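Local coordinates for protein transcription termination factor FttA (Pyrococcus horikoshii, PDB 3AF6) that probably terminates transcription by cutting nascent RNA at the exit channel of RNA polymerase, using two zinc ions, and then degrades the released RNA from its 5' end, at residues T152-S155 against I156-L160; T162-K165 against D166-F170; E239-Y242 against V243-G247; P404-E407 against A408-R411; H586-D589 against G590-G593. All blocks are in the same frame, centred on the assembly; numbering follows the deposited sequence.

Contact 1 (T152-S155 against I156-L160); sequences TIYS and IRQIL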
loop_
_atom_site.group_PDB
_atom_site.type_symbol
_atom_site.label_atom_id
_atom_site.label_comp_id
_atom_site.label_asym_id
_atom_site.label_seq_id
_atom_site.Cartn_x
_atom_site.Cartn_y
_atom_site.Cartn_z
ATOM N N THR A 152 -0.490 12.597 -7.782
ATOM C CA THR A 152 -0.556 11.154 -7.953
ATOM C C THR A 152 -1.943 10.629 -8.268
ATOM O O THR A 152 -2.121 9.898 -9.236
ATOM C CB THR A 152 -0.052 10.429 -6.705
ATOM O OG1 THR A 152 1.137 11.068 -6.237
ATOM C CG2 THR A 152 0.265 8.980 -7.030
ATOM N N ILE A 153 -2.925 10.983 -7.446
ATOM C CA ILE A 153 -4.289 10.514 -7.663
ATOM C C ILE A 153 -4.844 11.041 -8.980
ATOM O O ILE A 153 -5.537 10.326 -9.709
ATOM C CB ILE A 153 -5.210 10.949 -6.504
ATOM C CG1 ILE A 153 -4.849 10.147 -5.246
ATOM C CG2 ILE A 153 -6.667 10.770 -6.899
ATOM C CD1 ILE A 153 -5.445 10.676 -3.973
ATOM N N TYR A 154 -4.529 12.295 -9.278
ATOM C CA TYR A 154 -4.983 12.925 -10.505
ATOM C C TYR A 154 -4.368 12.205 -11.693
ATOM O O TYR A 154 -5.048 11.920 -12.683
ATOM C CB TYR A 154 -4.584 14.406 -10.502
ATOM C CG TYR A 154 -4.731 15.124 -11.831
ATOM C CD1 TYR A 154 -3.659 15.202 -12.730
ATOM C CD2 TYR A 154 -5.929 15.756 -12.177
ATOM C CE1 TYR A 154 -3.776 15.895 -13.938
ATOM C CE2 TYR A 154 -6.059 16.450 -13.381
ATOM C CZ TYR A 154 -4.980 16.519 -14.257
ATOM O OH TYR A 154 -5.105 17.212 -15.445
ATOM N N SER A 155 -3.079 11.897 -11.587
ATOM C CA SER A 155 -2.392 11.207 -12.666
ATOM C C SER A 155 -2.995 9.831 -12.937
ATOM O O SER A 155 -3.258 9.476 -14.084
ATOM C CB SER A 155 -0.912 11.060 -12.345
ATOM O OG SER A 155 -0.239 10.510 -13.459
ATOM N N ILE A 156 -3.210 9.055 -11.884
ATOM C CA ILE A 156 -3.791 7.732 -12.039
ATOM C C ILE A 156 -5.147 7.855 -12.735
ATOM O O ILE A 156 -5.425 7.168 -13.720
ATOM C CB ILE A 156 -3.970 7.052 -10.664
ATOM C CG1 ILE A 156 -2.601 6.812 -10.028
ATOM C CG2 ILE A 156 -4.729 5.752 -10.816
ATOM C CD1 ILE A 156 -2.658 6.200 -8.653
ATOM N N ARG A 157 -5.986 8.749 -12.220
ATOM C CA ARG A 157 -7.313 8.965 -12.786
ATOM C C ARG A 157 -7.193 9.308 -14.268
ATOM O O ARG A 157 -7.978 8.849 -15.091
ATOM C CB ARG A 157 -8.018 10.093 -12.028
ATOM C CG ARG A 157 -9.496 10.236 -12.358
ATOM C CD ARG A 157 -10.317 10.533 -11.100
ATOM N NE ARG A 157 -9.949 11.800 -10.471
ATOM C CZ ARG A 157 -10.415 12.212 -9.295
ATOM N NH1 ARG A 157 -11.268 11.456 -8.614
ATOM N NH2 ARG A 157 -10.029 13.383 -8.797
ATOM N N GLN A 158 -6.189 10.112 -14.593
ATOM C CA GLN A 158 -5.928 10.530 -15.966
ATOM C C GLN A 158 -5.599 9.319 -16.837
ATOM O O GLN A 158 -6.127 9.169 -17.937
ATOM C CB GLN A 158 -4.750 11.514 -15.986
ATOM C CG GLN A 158 -4.422 12.103 -17.352
ATOM C CD GLN A 158 -5.402 13.186 -17.778
ATOM O OE1 GLN A 158 -6.606 12.944 -17.899
ATOM N NE2 GLN A 158 -4.886 14.390 -18.006
ATOM N N ILE A 159 -4.723 8.458 -16.327
ATOM C CA ILE A 159 -4.298 7.259 -17.047
ATOM C C ILE A 159 -5.438 6.273 -17.247
ATOM O O ILE A 159 -5.572 5.675 -18.314
ATOM C CB ILE A 159 -3.144 6.558 -16.303
ATOM C CG1 ILE A 159 -1.922 7.474 -16.282
ATOM C CG2 ILE A 159 -2.809 5.241 -16.976
ATOM C CD1 ILE A 159 -0.808 6.988 -15.415
ATOM N N LEU A 160 -6.264 6.111 -16.222
ATOM C CA LEU A 160 -7.390 5.192 -16.297
ATOM C C LEU A 160 -8.477 5.620 -17.278
ATOM O O LEU A 160 -9.046 4.777 -17.970
ATOM C CB LEU A 160 -7.996 4.993 -14.905
ATOM C CG LEU A 160 -7.609 3.711 -14.159
ATOM C CD1 LEU A 160 -6.123 3.441 -14.294
ATOM C CD2 LEU A 160 -8.008 3.846 -12.701
#
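I156 packs back onto T152, one turn earlier in helix 151-161: its amide N gives a nearly straight hydrogen bond to T152 O (3.0 Å, 168° at the hydrogen), and its CG1 lies over the same carbonyl oxygen. CG1 gets there because it stands beside the backbone N, anti to the carbonyl carbon (chi1 -65°); I159 repeats the pose one turn on, over S155 O. The packed side of the helix is the one that carries T152 and I156. Both are buried against helix 282-301, where they meet L290 and R285, while I156 and I159 also touch I317 of helix 310-319. The buried hydroxyl of T152 has a partner too, OG1 being hydrogen-bonded to E464 of helix 462-471.

The other side is looser. Y154 and Q158 run side by side and point the same way, with ring and amide planes 54° apart, yet the link between these residues that can be relied on is the backbone bond from Q158 N to Y154 O (2.9 Å). R157 NH2 makes a salt bridge with E114. Apolar branches therefore seat this helix of the KH region on the body of the protein, whereas T152 and R157 find polar partners beyond the turn and Y154 is exposed.

Contact 2 (T162-K165 against D166-F170); sequences TESK and DRRKF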
loop_
_atom_site.group_PDB
_atom_site.type_symbol
_atom_site.label_atom_id
_atom_site.label_comp_id
_atom_site.label_asym_id
_atom_site.label_seq_id
_atom_site.Cartn_x
_atom_site.Cartn_y
_atom_site.Cartn_z
ATOM N N THR A 162 -8.042 7.854 -19.883
ATOM C CA THR A 162 -7.505 8.016 -21.230
ATOM C C THR A 162 -6.934 6.705 -21.749
ATOM O O THR A 162 -6.169 6.689 -22.713
ATOM C CB THR A 162 -6.390 9.088 -21.277
ATOM O OG1 THR A 162 -5.321 8.705 -20.407
ATOM C CG2 THR A 162 -6.930 10.445 -20.843
ATOM N N GLU A 163 -7.311 5.606 -21.105
ATOM C CA GLU A 163 -6.835 4.281 -21.490
ATOM C C GLU A 163 -7.970 3.275 -21.373
ATOM O O GLU A 163 -7.733 2.069 -21.363
ATOM C CB GLU A 163 -5.689 3.840 -20.576
ATOM C CG GLU A 163 -4.358 4.563 -20.768
ATOM C CD GLU A 163 -3.512 3.953 -21.872
ATOM O OE1 GLU A 163 -2.268 4.096 -21.823
ATOM O OE2 GLU A 163 -4.091 3.335 -22.792
ATOM N N SER A 164 -9.197 3.779 -21.277
ATOM C CA SER A 164 -10.378 2.932 -21.145
ATOM C C SER A 164 -10.335 1.717 -22.063
ATOM O O SER A 164 -10.717 0.618 -21.663
ATOM C CB SER A 164 -11.645 3.742 -21.433
ATOM O OG SER A 164 -11.654 4.225 -22.763
ATOM N N LYS A 165 -9.872 1.915 -23.293
ATOM C CA LYS A 165 -9.780 0.820 -24.252
ATOM C C LYS A 165 -9.046 -0.381 -23.662
ATOM O O LYS A 165 -9.649 -1.428 -23.421
ATOM C CB LYS A 165 -9.068 1.283 -25.527
ATOM C CG LYS A 165 -9.998 1.563 -26.699
ATOM C CD LYS A 165 -11.003 2.658 -26.366
ATOM C CE LYS A 165 -11.984 2.876 -27.509
ATOM N NZ LYS A 165 -12.943 3.975 -27.208
ATOM N N ASP A 166 -7.745 -0.223 -23.427
ATOM C CA ASP A 166 -6.935 -1.297 -22.866
ATOM C C ASP A 166 -7.527 -1.904 -21.596
ATOM O O ASP A 166 -7.767 -3.108 -21.535
ATOM C CB ASP A 166 -5.517 -0.804 -22.565
ATOM C CG ASP A 166 -4.734 -0.466 -23.821
ATOM O OD1 ASP A 166 -4.934 -1.146 -24.850
ATOM O OD2 ASP A 166 -3.906 0.470 -23.767
ATOM N N ARG A 167 -7.767 -1.073 -20.588
ATOM C CA ARG A 167 -8.308 -1.565 -19.329
ATOM C C ARG A 167 -9.472 -2.527 -19.511
ATOM O O ARG A 167 -9.594 -3.507 -18.779
ATOM C CB ARG A 167 -8.727 -0.403 -18.429
ATOM C CG ARG A 167 -9.351 -0.855 -17.113
ATOM C CD ARG A 167 -8.928 0.042 -15.959
ATOM N NE ARG A 167 -7.745 -0.463 -15.266
ATOM C CZ ARG A 167 -7.770 -1.387 -14.309
ATOM N NH1 ARG A 167 -6.638 -1.782 -13.745
ATOM N NH2 ARG A 167 -8.921 -1.906 -13.900
ATOM N N ARG A 168 -10.324 -2.251 -20.490
ATOM C CA ARG A 168 -11.473 -3.102 -20.770
ATOM C C ARG A 168 -10.972 -4.450 -21.291
ATOM O O ARG A 168 -11.433 -5.513 -20.873
ATOM C CB ARG A 168 -12.353 -2.434 -21.826
ATOM C CG ARG A 168 -13.728 -3.059 -22.032
ATOM C CD ARG A 168 -14.372 -2.501 -23.305
ATOM N NE ARG A 168 -14.106 -1.069 -23.473
ATOM C CZ ARG A 168 -14.256 -0.401 -24.616
ATOM N NH1 ARG A 168 -14.680 -1.032 -25.707
ATOM N NH2 ARG A 168 -13.966 0.897 -24.673
ATOM N N LYS A 169 -10.018 -4.394 -22.210
ATOM C CA LYS A 169 -9.451 -5.600 -22.789
ATOM C C LYS A 169 -8.824 -6.434 -21.684
ATOM O O LYS A 169 -9.087 -7.628 -21.564
ATOM C CB LYS A 169 -8.394 -5.226 -23.834
ATOM C CG LYS A 169 -7.669 -6.408 -24.455
ATOM C CD LYS A 169 -6.731 -5.955 -25.559
ATOM C CE LYS A 169 -6.097 -7.144 -26.277
ATOM N NZ LYS A 169 -5.305 -6.731 -27.473
ATOM N N PHE A 170 -8.000 -5.773 -20.875
ATOM C CA PHE A 170 -7.291 -6.387 -19.760
ATOM C C PHE A 170 -8.212 -7.075 -18.766
ATOM O O PHE A 170 -7.948 -8.194 -18.340
ATOM C CB PHE A 170 -6.471 -5.317 -19.037
ATOM C CG PHE A 170 -6.025 -5.713 -17.660
ATOM C CD1 PHE A 170 -5.010 -6.641 -17.483
ATOM C CD2 PHE A 170 -6.633 -5.155 -16.536
ATOM C CE1 PHE A 170 -4.600 -7.014 -16.204
ATOM C CE2 PHE A 170 -6.235 -5.519 -15.252
ATOM C CZ PHE A 170 -5.214 -6.452 -15.085
#
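The E163 and D166 side chains cross at the start of helix 164-178, their carboxylate planes 42° apart and E163 OE2 only 3.0 Å from D166 OD2. Both oxygens are acceptors, so nothing bonds them directly. In E163, CG stands beside the backbone N (chi1 -72°) and the chain bends at chi2. D166 carries its CG beside the backbone N in the same way. What lies near both acids is K318, whose NZ makes long, weak ion pairs with E163 OE1 and D166 OD2.

A second pair of like charge lies further round the helix. K165 and R168 run alongside each other and point the same way, K165 CD lying 3.8 Å from R168 NH2, with K165 NZ 4.1 Å from that same nitrogen. Here the aliphatic part of the lysine runs beside the guanidinium. R167 leaves in another direction, its NH1 making weak hydrogen bonds to the carbonyls of K318 and T320.

The backbone beneath is helical. E163, at the N-cap position, accepts R167 N through its own carbonyl O at 3.2 Å, and K165 O takes K169 N at the same length. The acids E163 and D166 would be expected to suit the N-terminal end of the helix, while the positive charges of K165 and R168 would not. The neighbouring K318 would be expected to ease the repulsion between E163 and D166, and K165 and R168 probably repel one another mildly at the surface.

Contact 3 (E239-Y242 against V243-G247); sequences EFQY and VLREG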
loop_
_atom_site.group_PDB
_atom_site.type_symbol
_atom_site.label_atom_id
_atom_site.label_comp_id
_atom_site.label_asym_id
_atom_site.label_seq_id
_atom_site.Cartn_x
_atom_site.Cartn_y
_atom_site.Cartn_z
ATOM N N GLU A 239 11.446 -22.768 -10.584
ATOM C CA GLU A 239 9.993 -22.695 -10.524
ATOM C C GLU A 239 9.456 -21.326 -10.911
ATOM O O GLU A 239 8.439 -21.235 -11.597
ATOM C CB GLU A 239 9.512 -23.048 -9.125
ATOM C CG GLU A 239 10.167 -22.221 -8.050
ATOM C CD GLU A 239 11.392 -22.881 -7.491
ATOM O OE1 GLU A 239 11.355 -23.255 -6.307
ATOM O OE2 GLU A 239 12.385 -23.037 -8.225
ATOM N N PHE A 240 10.133 -20.268 -10.467
ATOM C CA PHE A 240 9.711 -18.908 -10.784
ATOM C C PHE A 240 9.966 -18.602 -12.263
ATOM O O PHE A 240 9.098 -18.027 -12.929
ATOM C CB PHE A 240 10.423 -17.898 -9.873
ATOM C CG PHE A 240 9.922 -16.482 -10.018
ATOM C CD1 PHE A 240 8.569 -16.218 -10.216
ATOM C CD2 PHE A 240 10.803 -15.406 -9.939
ATOM C CE1 PHE A 240 8.103 -14.898 -10.336
ATOM C CE2 PHE A 240 10.349 -14.087 -10.057
ATOM C CZ PHE A 240 9.000 -13.833 -10.256
ATOM N N GLN A 241 11.133 -18.985 -12.786
ATOM C CA GLN A 241 11.412 -18.768 -14.213
ATOM C C GLN A 241 10.347 -19.527 -15.009
ATOM O O GLN A 241 9.831 -19.040 -16.018
ATOM C CB GLN A 241 12.796 -19.303 -14.618
ATOM C CG GLN A 241 13.987 -18.357 -14.414
ATOM C CD GLN A 241 13.949 -17.125 -15.333
ATOM O OE1 GLN A 241 13.843 -17.242 -16.564
ATOM N NE2 GLN A 241 14.051 -15.941 -14.734
ATOM N N TYR A 242 10.006 -20.723 -14.545
ATOM C CA TYR A 242 9.005 -21.507 -15.252
ATOM C C TYR A 242 7.626 -20.856 -15.218
ATOM O O TYR A 242 6.869 -20.976 -16.171
ATOM C CB TYR A 242 8.937 -22.936 -14.697
ATOM C CG TYR A 242 7.817 -23.763 -15.288
ATOM C CD1 TYR A 242 6.543 -23.780 -14.699
ATOM C CD2 TYR A 242 8.008 -24.497 -16.462
ATOM C CE1 TYR A 242 5.499 -24.504 -15.267
ATOM C CE2 TYR A 242 6.962 -25.219 -17.036
ATOM C CZ TYR A 242 5.716 -25.219 -16.436
ATOM O OH TYR A 242 4.689 -25.945 -17.004
ATOM N N VAL A 243 7.299 -20.161 -14.131
ATOM C CA VAL A 243 6.001 -19.512 -14.043
ATOM C C VAL A 243 5.968 -18.257 -14.933
ATOM O O VAL A 243 4.953 -17.965 -15.580
ATOM C CB VAL A 243 5.659 -19.137 -12.567
ATOM C CG1 VAL A 243 4.461 -18.197 -12.520
ATOM C CG2 VAL A 243 5.354 -20.397 -11.770
ATOM N N LEU A 244 7.074 -17.519 -14.974
ATOM C CA LEU A 244 7.126 -16.320 -15.800
ATOM C C LEU A 244 7.121 -16.646 -17.295
ATOM O O LEU A 244 6.227 -16.216 -18.018
ATOM C CB LEU A 244 8.358 -15.483 -15.459
ATOM C CG LEU A 244 8.373 -14.834 -14.072
ATOM C CD1 LEU A 244 9.659 -14.069 -13.890
ATOM C CD2 LEU A 244 7.183 -13.904 -13.911
ATOM N N ARG A 245 8.106 -17.418 -17.748
ATOM C CA ARG A 245 8.218 -17.782 -19.163
ATOM C C ARG A 245 6.984 -18.448 -19.758
ATOM O O ARG A 245 6.675 -18.239 -20.932
ATOM C CB ARG A 245 9.437 -18.686 -19.385
ATOM C CG ARG A 245 10.768 -17.986 -19.136
ATOM C CD ARG A 245 11.855 -18.984 -18.767
ATOM N NE ARG A 245 13.012 -18.946 -19.662
ATOM C CZ ARG A 245 12.965 -19.228 -20.961
ATOM N NH1 ARG A 245 11.815 -19.563 -21.530
ATOM N NH2 ARG A 245 14.072 -19.199 -21.688
ATOM N N GLU A 246 6.283 -19.254 -18.973
ATOM C CA GLU A 246 5.096 -19.921 -19.495
ATOM C C GLU A 246 3.857 -19.041 -19.325
ATOM O O GLU A 246 2.767 -19.400 -19.766
ATOM C CB GLU A 246 4.848 -21.258 -18.782
ATOM C CG GLU A 246 5.992 -22.256 -18.814
ATOM C CD GLU A 246 6.393 -22.658 -20.217
ATOM O OE1 GLU A 246 5.496 -22.989 -21.018
ATOM O OE2 GLU A 246 7.608 -22.658 -20.511
ATOM N N GLY A 247 4.020 -17.893 -18.679
ATOM C CA GLY A 247 2.884 -17.015 -18.463
ATOM C C GLY A 247 1.835 -17.652 -17.567
ATOM O O GLY A 247 0.641 -17.558 -17.844
#
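The F240 ring carries L244 on one face, CD1 standing 3.9 Å from the ring centroid and 19° off the normal, a CH-pi contact displaced toward the rim. Y242 does the same for E246: CG of the glutamate sits over one face of the tyrosine ring, 3.8 Å from its centroid, again shifted from the middle. In each pair the aromatic comes one turn before its partner, and each ring reaches that partner with its CG anti to the backbone N. E246 bends at chi2; its carboxylate and the Y242 ring are 19° apart.

The remaining flat groups meet differently. Q241 OE1 lies at the edge of the R245 guanidinium, near its plane, but the nearer approach is to the aliphatic R245 CD at 3.4 Å. The amide and guanidinium planes are close to perpendicular. Q241 NE2 turns back to a hydrogen bond with F235 O, which holds one end of the amide.

Underneath, L244 N to F240 O (2.9 Å) and R245 N to Q241 O (2.9 Å) are sound helical bonds, whereas E246 N to Y242 O is weak. The helix closes in a Schellman motif at G247, whose positive phi turns the chain out of the last turn; G247 N reaches L244 O at 2.8 Å. On the buried face of helix 238-245, F240 packs on L194 and V243 on L249, in loops beside strands 189-193 and 251-253 of one metallo-beta-lactamase sheet.

Contact 4 (P404-E407 against A408-R411); sequences PREE and AEKR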
loop_
_atom_site.group_PDB
_atom_site.type_symbol
_atom_site.label_atom_id
_atom_site.label_comp_id
_atom_site.label_asym_id
_atom_site.label_seq_id
_atom_site.Cartn_x
_atom_site.Cartn_y
_atom_site.Cartn_z
ATOM N N PRO A 404 7.896 2.458 25.029
ATOM C CA PRO A 404 6.474 2.822 25.103
ATOM C C PRO A 404 6.208 4.109 24.312
ATOM O O PRO A 404 6.965 5.072 24.426
ATOM C CB PRO A 404 6.249 3.020 26.596
ATOM C CG PRO A 404 7.194 2.054 27.205
ATOM C CD PRO A 404 8.446 2.234 26.374
ATOM N N ARG A 405 5.129 4.123 23.530
ATOM C CA ARG A 405 4.764 5.270 22.697
ATOM C C ARG A 405 4.832 6.627 23.382
ATOM O O ARG A 405 5.265 7.609 22.782
ATOM C CB ARG A 405 3.354 5.093 22.116
ATOM C CG ARG A 405 3.019 3.656 21.693
ATOM C CD ARG A 405 2.081 3.586 20.473
ATOM N NE ARG A 405 2.792 3.062 19.306
ATOM C CZ ARG A 405 3.308 3.807 18.329
ATOM N NH1 ARG A 405 3.185 5.131 18.356
ATOM N NH2 ARG A 405 3.979 3.223 17.340
ATOM N N GLU A 406 4.415 6.694 24.637
ATOM C CA GLU A 406 4.422 7.970 25.328
ATOM C C GLU A 406 5.796 8.369 25.835
ATOM O O GLU A 406 6.110 9.558 25.915
ATOM C CB GLU A 406 3.420 7.946 26.476
ATOM C CG GLU A 406 2.877 9.311 26.810
ATOM C CD GLU A 406 1.698 9.247 27.743
ATOM O OE1 GLU A 406 1.885 8.829 28.909
ATOM O OE2 GLU A 406 0.587 9.612 27.304
ATOM N N GLU A 407 6.616 7.384 26.183
ATOM C CA GLU A 407 7.959 7.671 26.665
ATOM C C GLU A 407 8.771 8.175 25.474
ATOM O O GLU A 407 9.618 9.052 25.609
ATOM C CB GLU A 407 8.597 6.408 27.231
ATOM C CG GLU A 407 9.914 6.638 27.945
ATOM C CD GLU A 407 10.597 5.330 28.328
ATOM O OE1 GLU A 407 9.962 4.498 29.018
ATOM O OE2 GLU A 407 11.771 5.130 27.939
ATOM N N ALA A 408 8.495 7.617 24.304
ATOM C CA ALA A 408 9.190 8.007 23.087
ATOM C C ALA A 408 8.765 9.417 22.729
ATOM O O ALA A 408 9.598 10.279 22.457
ATOM C CB ALA A 408 8.835 7.056 21.954
ATOM N N GLU A 409 7.454 9.632 22.726
ATOM C CA GLU A 409 6.878 10.934 22.415
ATOM C C GLU A 409 7.553 11.986 23.280
ATOM O O GLU A 409 7.976 13.037 22.795
ATOM C CB GLU A 409 5.382 10.917 22.709
ATOM C CG GLU A 409 4.650 12.154 22.256
ATOM C CD GLU A 409 3.174 12.115 22.608
ATOM O OE1 GLU A 409 2.825 12.476 23.761
ATOM O OE2 GLU A 409 2.366 11.715 21.732
ATOM N N LYS A 410 7.663 11.689 24.567
ATOM C CA LYS A 410 8.280 12.617 25.490
ATOM C C LYS A 410 9.757 12.831 25.209
ATOM O O LYS A 410 10.280 13.927 25.410
ATOM C CB LYS A 410 8.080 12.146 26.932
ATOM C CG LYS A 410 6.616 12.139 27.377
ATOM C CD LYS A 410 6.504 12.012 28.881
ATOM C CE LYS A 410 5.056 11.909 29.337
ATOM N NZ LYS A 410 4.977 11.916 30.827
ATOM N N ARG A 411 10.430 11.787 24.734
ATOM C CA ARG A 411 11.854 11.876 24.432
ATOM C C ARG A 411 12.054 12.723 23.172
ATOM O O ARG A 411 13.007 13.481 23.067
ATOM C CB ARG A 411 12.429 10.474 24.223
ATOM C CG ARG A 411 13.937 10.390 24.383
ATOM C CD ARG A 411 14.343 9.916 25.778
ATOM N NE ARG A 411 14.063 8.495 25.974
ATOM C CZ ARG A 411 14.405 7.802 27.059
ATOM N NH1 ARG A 411 15.046 8.390 28.063
ATOM N NH2 ARG A 411 14.107 6.511 27.140
#
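E407 and R411, one turn apart, lie side by side and point the same way, joined by a salt bridge from E407 OE2 to R411 NH2 at 2.8 Å. The carboxylate and guanidinium planes stand 82° apart, so one oxygen meets one nitrogen and the pair does not dock as a flat two-pronged bridge. E407 is extended beyond CG, whereas R411 bends at chi2 and chi3 to bring its NH2 within reach.

K410 pairs with E406 one turn back through the backbone, K410 N giving a hydrogen bond to E406 O at 3.0 Å. That amide approaches from above the carbonyl plane, 36° out of it. Further out, E409 OE2 is held in a salt bridge by R374, and R405 makes a long, weak ion pair with E438.

Beneath lies the helix backbone: P404, at the N-cap position, starts helix 405-420 by offering its carbonyl O to A408 N at 3.0 Å. E406 and K410 are exposed. A408 and R411 pack on I588, in the loop after strand 584-587, at the edge of the six-stranded parallel beta-CASP sheet.

Contact 5 (H586-D589 against G590-G593); sequences HTID and GFSG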
loop_
_atom_site.group_PDB
_atom_site.type_symbol
_atom_site.label_atom_id
_atom_site.label_comp_id
_atom_site.label_asym_id
_atom_site.label_seq_id
_atom_site.Cartn_x
_atom_site.Cartn_y
_atom_site.Cartn_z
ATOM N N HIS A 586 20.411 10.265 17.928
ATOM C CA HIS A 586 19.398 9.700 18.821
ATOM C C HIS A 586 18.524 8.676 18.108
ATOM O O HIS A 586 18.226 8.821 16.919
ATOM C CB HIS A 586 18.485 10.801 19.364
ATOM C CG HIS A 586 19.192 11.838 20.172
ATOM N ND1 HIS A 586 19.752 11.568 21.403
ATOM C CD2 HIS A 586 19.445 13.143 19.921
ATOM C CE1 HIS A 586 20.321 12.662 21.875
ATOM N NE2 HIS A 586 20.149 13.632 20.994
ATOM N N THR A 587 18.098 7.650 18.837
ATOM C CA THR A 587 17.230 6.631 18.267
ATOM C C THR A 587 15.971 6.497 19.118
ATOM O O THR A 587 16.040 6.129 20.288
ATOM C CB THR A 587 17.926 5.247 18.189
ATOM O OG1 THR A 587 19.014 5.303 17.258
ATOM C CG2 THR A 587 16.945 4.183 17.724
ATOM N N ILE A 588 14.823 6.812 18.530
ATOM C CA ILE A 588 13.549 6.707 19.225
ATOM C C ILE A 588 12.721 5.721 18.417
ATOM O O ILE A 588 12.181 6.081 17.379
ATOM C CB ILE A 588 12.795 8.060 19.258
ATOM C CG1 ILE A 588 13.699 9.172 19.798
ATOM C CG2 ILE A 588 11.554 7.935 20.127
ATOM C CD1 ILE A 588 14.095 9.003 21.235
ATOM N N ASP A 589 12.618 4.482 18.886
ATOM C CA ASP A 589 11.864 3.468 18.154
ATOM C C ASP A 589 10.406 3.340 18.580
ATOM O O ASP A 589 9.682 2.473 18.082
ATOM C CB ASP A 589 12.539 2.106 18.297
ATOM C CG ASP A 589 12.549 1.614 19.726
ATOM O OD1 ASP A 589 11.657 2.023 20.501
ATOM O OD2 ASP A 589 13.438 0.809 20.069
ATOM N N GLY A 590 9.978 4.198 19.498
ATOM C CA GLY A 590 8.606 4.141 19.971
ATOM C C GLY A 590 7.520 4.572 18.996
ATOM O O GLY A 590 6.341 4.546 19.340
ATOM N N PHE A 591 7.892 4.980 17.789
ATOM C CA PHE A 591 6.885 5.388 16.809
ATOM C C PHE A 591 6.810 4.334 15.715
ATOM O O PHE A 591 6.074 4.485 14.732
ATOM C CB PHE A 591 7.262 6.726 16.176
ATOM C CG PHE A 591 7.506 7.805 17.166
ATOM C CD1 PHE A 591 6.461 8.308 17.933
ATOM C CD2 PHE A 591 8.790 8.311 17.353
ATOM C CE1 PHE A 591 6.687 9.301 18.877
ATOM C CE2 PHE A 591 9.030 9.304 18.296
ATOM C CZ PHE A 591 7.974 9.801 19.060
ATOM N N SER A 592 7.597 3.275 15.898
ATOM C CA SER A 592 7.673 2.177 14.945
ATOM C C SER A 592 6.332 1.722 14.397
ATOM O O SER A 592 5.315 1.749 15.094
ATOM C CB SER A 592 8.364 0.975 15.581
ATOM O OG SER A 592 8.288 -0.140 14.715
ATOM N N GLY A 593 6.344 1.301 13.141
ATOM C CA GLY A 593 5.132 0.800 12.526
ATOM C C GLY A 593 5.161 -0.722 12.577
ATOM O O GLY A 593 4.318 -1.385 11.977
#
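The chain leaves strand 584-587 and folds into a type I beta turn from D589 to S592, closed by S592 N donating to D589 O at 3.1 Å; the donor sits well above the carbonyl plane, 58° out of it. I588, just before the turn, packs against F591 within it, and both are buried. They run alongside one another in the same direction, I588 CG2 lying 3.4 Å from F591 CE2 and 3.9 Å from F591 CD2. CG2 is the branch anti to the backbone N of I588, while the F591 ring stands beside its own backbone N (chi1 -54°), which lays it back along the isoleucine. L412 of helix 405-420 and V548, just after strand 544-547, also touch the ring.

The polar side chains have work elsewhere. D589 OD1 accepts a hydrogen bond from M403 N, tying the first residue of the turn to the chain just ahead of helix 405-420. S592 directs OG to H594 N and to Q402 OE1, so one hydroxyl has two partners. The backbone oxygens serve as well: F591 O takes R435 NH1.

Further along, G593 O accepts a hydrogen bond from ND1 of H344, a zinc ligand, a second-shell bond consistent with orienting the imidazole for its metal. The turn therefore carries the chain from the parallel beta-CASP sheet back to the dinuclear zinc centre of a metallo-beta-lactamase nuclease.

Overall arrangement
Contacts 4 and 5 form one unit, their centres 9 Å apart: A408 CB packs 3.4 Å from I588 CG2, and R405 NH2 lies 3.0 Å from S592 O. This unit borders the active site, the S592 side chain being about 9 Å from a bound zinc ion and that of R405 about 13 Å. Contacts 1 and 2 follow each other on successive helices of the KH region and touch where L160 CG meets R167 CD at 4.3 Å. Both lie across the chain's centre from contacts 4 and 5; the centres of contacts 2 and 4 are 49 Å apart. Contact 3 is separate, its nearest atoms about 12 Å from contact 2, and lies away from the zinc site.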